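Local coordinates for polysaccharide biosynthesis protein CapD (Bacillus thuringiensis HD-771, PDB 6BWC), which is a short-chain dehydrogenase family enzyme that binds NADP and UDP-N-acetylglucosamine and is required for CMP-pseudaminic acid biosynthesis, linked to flagellin glycosylation, at residues V10-G15 against F83-M88. The protein carries 2 engineered substitutions. Sequence-based numbering, arbitrary orientation.
Sequences VLIIGG and FHVAAM. With NAP (NADP nicotinamide-adenine-dinucleotide phosphate), chain N.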
ATOM      1  N   VAL C  10      -7.544  29.177  -0.665  1.00 19.08           N
ATOM      2  CA  VAL C  10      -6.920  28.816   0.612  1.00 18.32           C
ATOM      3  C   VAL C  10      -7.463  27.502   1.154  1.00 17.63           C
ATOM      4  O   VAL C  10      -8.682  27.316   1.204  1.00 17.28           O
ATOM      5  CB  VAL C  10      -7.155  29.922   1.657  1.00 18.12           C
ATOM      6  CG1 VAL C  10      -6.587  29.518   3.022  1.00 18.38           C
ATOM      7  CG2 VAL C  10      -6.559  31.235   1.161  1.00 17.83           C
ATOM      8  N   LEU C  11      -6.549  26.616   1.570  1.00 16.80           N
ATOM      9  CA  LEU C  11      -6.891  25.375   2.275  1.00 16.26           C
ATOM     10  C   LEU C  11      -6.499  25.518   3.746  1.00 16.63           C
ATOM     11  O   LEU C  11      -5.333  25.822   4.041  1.00 17.09           O
ATOM     12  CB  LEU C  11      -6.145  24.192   1.665  1.00 15.66           C
ATOM     13  CG  LEU C  11      -6.462  22.785   2.171  1.00 15.57           C
ATOM     14  CD1 LEU C  11      -7.862  22.303   1.811  1.00 15.75           C
ATOM     15  CD2 LEU C  11      -5.452  21.812   1.593  1.00 15.78           C
ATOM     16  N   ILE C  12      -7.468  25.331   4.657  1.00 16.29           N
ATOM     17  CA  ILE C  12      -7.187  25.201   6.093  1.00 15.87           C
ATOM     18  C   ILE C  12      -7.393  23.768   6.492  1.00 15.87           C
ATOM     19  O   ILE C  12      -8.495  23.382   6.908  1.00 16.17           O
ATOM     20  CB  ILE C  12      -8.084  26.063   6.997  1.00 15.67           C
ATOM     21  CG1 ILE C  12      -8.136  27.507   6.513  1.00 15.77           C
ATOM     22  CG2 ILE C  12      -7.539  26.034   8.416  1.00 15.53           C
ATOM     23  CD1 ILE C  12      -9.144  28.340   7.276  1.00 15.91           C
ATOM     24  N   ILE C  13      -6.316  22.995   6.360  1.00 16.09           N
ATOM     25  CA  ILE C  13      -6.258  21.587   6.796  1.00 15.86           C
ATOM     26  C   ILE C  13      -6.427  21.555   8.317  1.00 16.46           C
ATOM     27  O   ILE C  13      -5.493  21.892   9.054  1.00 16.54           O
ATOM     28  CB  ILE C  13      -4.921  20.904   6.355  1.00 15.56           C
ATOM     29  CG1 ILE C  13      -4.842  20.798   4.819  1.00 14.67           C
ATOM     30  CG2 ILE C  13      -4.734  19.518   6.992  1.00 15.49           C
ATOM     31  CD1 ILE C  13      -3.517  20.308   4.291  1.00 14.34           C
ATOM     32  N   GLY C  14      -7.628  21.166   8.761  1.00 17.30           N
ATOM     33  CA  GLY C  14      -8.033  21.202  10.175  1.00 17.70           C
ATOM     34  C   GLY C  14      -8.799  22.467  10.544  1.00 18.17           C
ATOM     35  O   GLY C  14      -8.634  22.991  11.648  1.00 18.48           O
ATOM     36  N   GLY C  15      -9.654  22.936   9.632  1.00 18.34           N
ATOM     37  CA  GLY C  15     -10.469  24.133   9.845  1.00 18.24           C
ATOM     38  C   GLY C  15     -11.710  23.972  10.710  1.00 18.66           C
ATOM     39  O   GLY C  15     -12.391  24.955  10.983  1.00 19.22           O
ATOM     40  N   PHE C  83      -2.833  26.148   5.205  1.00 12.36           N
ATOM     41  CA  PHE C  83      -2.624  26.131   6.652  1.00 12.59           C
ATOM     42  C   PHE C  83      -2.783  24.696   7.200  1.00 12.34           C
ATOM     43  O   PHE C  83      -3.922  24.195   7.288  1.00 11.88           O
ATOM     44  CB  PHE C  83      -3.635  27.044   7.374  1.00 12.71           C
ATOM     45  CG  PHE C  83      -3.519  28.502   7.048  1.00 12.61           C
ATOM     46  CD1 PHE C  83      -2.693  29.330   7.796  1.00 12.53           C
ATOM     47  CD2 PHE C  83      -4.307  29.075   6.035  1.00 12.81           C
ATOM     48  CE1 PHE C  83      -2.621  30.696   7.530  1.00 12.49           C
ATOM     49  CE2 PHE C  83      -4.236  30.441   5.764  1.00 12.69           C
ATOM     50  CZ  PHE C  83      -3.389  31.249   6.514  1.00 12.56           C
ATOM     51  N   HIS C  84      -1.660  24.073   7.590  1.00 12.16           N
ATOM     52  CA  HIS C  84      -1.646  22.712   8.170  1.00 12.31           C
ATOM     53  C   HIS C  84      -1.815  22.755   9.716  1.00 12.64           C
ATOM     54  O   HIS C  84      -0.865  22.782  10.494  1.00 12.27           O
ATOM     55  CB  HIS C  84      -0.402  21.941   7.673  1.00 12.44           C
ATOM     56  CG  HIS C  84      -0.152  20.611   8.341  1.00 12.40           C
ATOM     57  ND1 HIS C  84      -1.152  19.817   8.865  1.00 12.38           N
ATOM     58  CD2 HIS C  84       1.003  19.928   8.532  1.00 12.16           C
ATOM     59  CE1 HIS C  84      -0.621  18.722   9.379  1.00 12.35           C
ATOM     60  NE2 HIS C  84       0.684  18.762   9.181  1.00 12.30           N
ATOM     61  N   VAL C  85      -3.082  22.726  10.122  1.00 13.41           N
ATOM     62  CA  VAL C  85      -3.522  22.904  11.504  1.00 13.91           C
ATOM     63  C   VAL C  85      -4.106  21.598  12.147  1.00 14.28           C
ATOM     64  O   VAL C  85      -4.319  21.528  13.377  1.00 14.05           O
ATOM     65  CB  VAL C  85      -4.550  24.055  11.533  1.00 14.40           C
ATOM     66  CG1 VAL C  85      -4.740  24.594  12.948  1.00 14.92           C
ATOM     67  CG2 VAL C  85      -4.088  25.181  10.620  1.00 14.45           C
ATOM     68  N   ALA C  86      -4.347  20.557  11.330  1.00 14.32           N
ATOM     69  CA  ALA C  86      -4.700  19.219  11.846  1.00 13.96           C
ATOM     70  C   ALA C  86      -3.535  18.485  12.556  1.00 13.73           C
ATOM     71  O   ALA C  86      -2.352  18.615  12.157  1.00 13.42           O
ATOM     72  CB  ALA C  86      -5.285  18.352  10.736  1.00 13.85           C
ATOM     73  N   ALA C  87      -3.916  17.725  13.600  1.00 13.69           N
ATOM     74  CA  ALA C  87      -3.017  16.952  14.488  1.00 13.67           C
ATOM     75  C   ALA C  87      -3.766  16.364  15.680  1.00 14.12           C
ATOM     76  O   ALA C  87      -4.839  16.822  16.081  1.00 13.52           O
ATOM     77  CB  ALA C  87      -1.863  17.799  15.016  1.00 13.42           C
ATOM     78  N   MET C  88      -3.168  15.335  16.258  1.00 14.94           N
ATOM     79  CA  MET C  88      -3.526  14.924  17.605  1.00 15.51           C
ATOM     80  C   MET C  88      -2.633  15.755  18.499  1.00 15.60           C
ATOM     81  O   MET C  88      -1.406  15.663  18.379  1.00 16.26           O
ATOM     82  CB  MET C  88      -3.270  13.434  17.829  1.00 15.52           C
ATOM     83  CG  MET C  88      -4.297  12.535  17.161  1.00 15.30           C
ATOM     84  SD  MET C  88      -3.732  10.847  17.168  1.00 14.75           S
ATOM     85  CE  MET C  88      -3.935  10.473  18.900  1.00 14.75           C
TER
HETATM   86  PA  NAP N 400      -8.355  20.991  17.453  1.00 11.89           P
HETATM   87  O1A NAP N 400      -9.458  21.887  17.940  1.00 11.76           O
HETATM   88  O2A NAP N 400      -8.377  19.584  17.945  1.00 11.61           O
HETATM   89  O5B NAP N 400      -8.305  20.999  15.861  1.00 12.48           O
HETATM   90  C5B NAP N 400      -7.854  19.837  15.160  1.00 13.55           C
HETATM   91  C4B NAP N 400      -8.329  19.905  13.711  1.00 14.05           C
HETATM   92  O4B NAP N 400      -7.757  18.885  12.894  1.00 14.10           O
HETATM   93  C3B NAP N 400      -9.814  19.669  13.644  1.00 14.55           C
HETATM   94  O3B NAP N 400     -10.251  20.446  12.533  1.00 14.51           O
HETATM   95  C2B NAP N 400      -9.915  18.184  13.407  1.00 15.21           C
HETATM   96  O2B NAP N 400     -11.203  17.898  12.903  1.00 16.97           O
HETATM   97  C1B NAP N 400      -8.752  17.958  12.441  1.00 14.74           C
HETATM   98  N9A NAP N 400      -8.098  16.609  12.335  1.00 14.66           N
HETATM   99  C8A NAP N 400      -7.650  15.761  13.306  1.00 14.92           C
HETATM  100  N7A NAP N 400      -7.074  14.627  12.780  1.00 14.59           N
HETATM  101  C5A NAP N 400      -7.143  14.750  11.443  1.00 14.59           C
HETATM  102  C6A NAP N 400      -6.754  13.955  10.251  1.00 14.46           C
HETATM  103  N6A NAP N 400      -6.150  12.764  10.360  1.00 14.61           N
HETATM  104  N1A NAP N 400      -7.011  14.455   9.031  1.00 14.28           N
HETATM  105  C2A NAP N 400      -7.617  15.642   8.852  1.00 14.38           C
HETATM  106  N3A NAP N 400      -8.008  16.417   9.876  1.00 14.44           N
HETATM  107  C4A NAP N 400      -7.806  16.044  11.164  1.00 14.58           C
HETATM  108  O3  NAP N 400      -6.891  21.607  17.742  1.00 11.95           O
HETATM  109  PN  NAP N 400      -6.473  23.168  17.875  1.00 11.96           P
HETATM  110  O1N NAP N 400      -7.214  24.042  16.874  1.00 12.34           O
HETATM  111  O2N NAP N 400      -6.442  23.528  19.328  1.00 11.96           O
HETATM  112  O5D NAP N 400      -4.930  23.105  17.495  1.00 12.19           O
HETATM  113  C5D NAP N 400      -4.558  23.201  16.142  1.00 12.66           C
HETATM  114  C4D NAP N 400      -3.055  22.984  15.998  1.00 13.08           C
HETATM  115  O4D NAP N 400      -2.398  23.806  16.972  1.00 13.12           O
HETATM  116  C3D NAP N 400      -2.508  21.557  16.183  1.00 13.12           C
HETATM  117  O3D NAP N 400      -1.607  21.275  15.109  1.00 13.01           O
HETATM  118  C2D NAP N 400      -1.766  21.578  17.498  1.00 13.32           C
HETATM  119  O2D NAP N 400      -0.618  20.723  17.500  1.00 13.21           O
HETATM  120  C1D NAP N 400      -1.364  23.049  17.612  1.00 13.49           C
HETATM  121  N1N NAP N 400      -1.178  23.537  18.984  1.00 13.68           N
HETATM  122  C2N NAP N 400      -2.270  23.740  19.740  1.00 14.03           C
HETATM  123  C3N NAP N 400      -2.217  24.200  21.043  1.00 13.84           C
HETATM  124  C7N NAP N 400      -3.429  24.392  21.888  1.00 14.26           C
HETATM  125  O7N NAP N 400      -3.268  24.629  23.087  1.00 14.63           O
HETATM  126  N7N NAP N 400      -4.661  24.284  21.384  1.00 14.44           N
HETATM  127  C4N NAP N 400      -0.895  24.530  21.632  1.00 14.01           C
HETATM  128  C5N NAP N 400       0.228  24.263  20.725  1.00 13.95           C
HETATM  129  C6N NAP N 400       0.049  23.801  19.433  1.00 13.68           C
HETATM  130  P2B NAP N 400     -11.800  16.400  12.913  1.00 20.64           P
HETATM  131  O1X NAP N 400     -13.246  16.715  12.580  1.00 20.66           O
HETATM  132  O2X NAP N 400     -11.126  15.674  11.768  1.00 19.86           O
HETATM  133  O3X NAP N 400     -11.518  15.807  14.314  1.00 20.55           O
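Phe-83 and Ile-13 tie two neighbouring parallel strands together through their backbones while their side chains pack on opposite faces of the sheet. Phe-83 N gives a straight bond to Leu-11 O (2.8 Å, 171°), whereas the return bond from Ile-13 N to Phe-83 O is weak and bent. Where the second strand ends, Ile-13 O is gripped twice, by Val-85 N at 2.8 Å and, weakly, by Ala-86 N.

On one face, the phenyl ring of Phe-83 reaches back toward the start of strand 9-13, edge first. Its CG lies anti to the carbonyl carbon (chi1 -64°), and CG1 of Val-10 sits in the ring plane, 3.7 Å from CE2 of Phe-83. Ile-12 continues this row. Its CG2, carried anti to the backbone N, faces both CB of Phe-83 and CG2 of Val-85, and the Ile-12 and Val-85 side chains run alongside each other, pointing the same way. Helix 18-29 closes over this face through Ile-23, Leu-24 and Ile-19.

On the opposite face, Ile-13 turns CG2 toward CB of Ala-86 (4.0 Å) and slants past the imidazole of His-84, whose NE2 is held by Thr-109 of helix 98-118.

Beyond the strands the chains approach the cofactor. Gly-14, within a type II turn from Ile-12 to Gly-15, brings its backbone alongside Ala-86 N, and its carbonyl O lies close to O3B of NADP. Val-85 CG1 rests 3.5 Å from C5D of NADP, and Ala-86 CB packs against C4A of its adenine. Adjacent parallel strands whose C-terminal ends cradle a dinucleotide, with Gly-15 opening a probable glycine-rich turn into helix 18-29, are characteristic of NAD(P)-binding Rossmann folds, to which short-chain dehydrogenases belong.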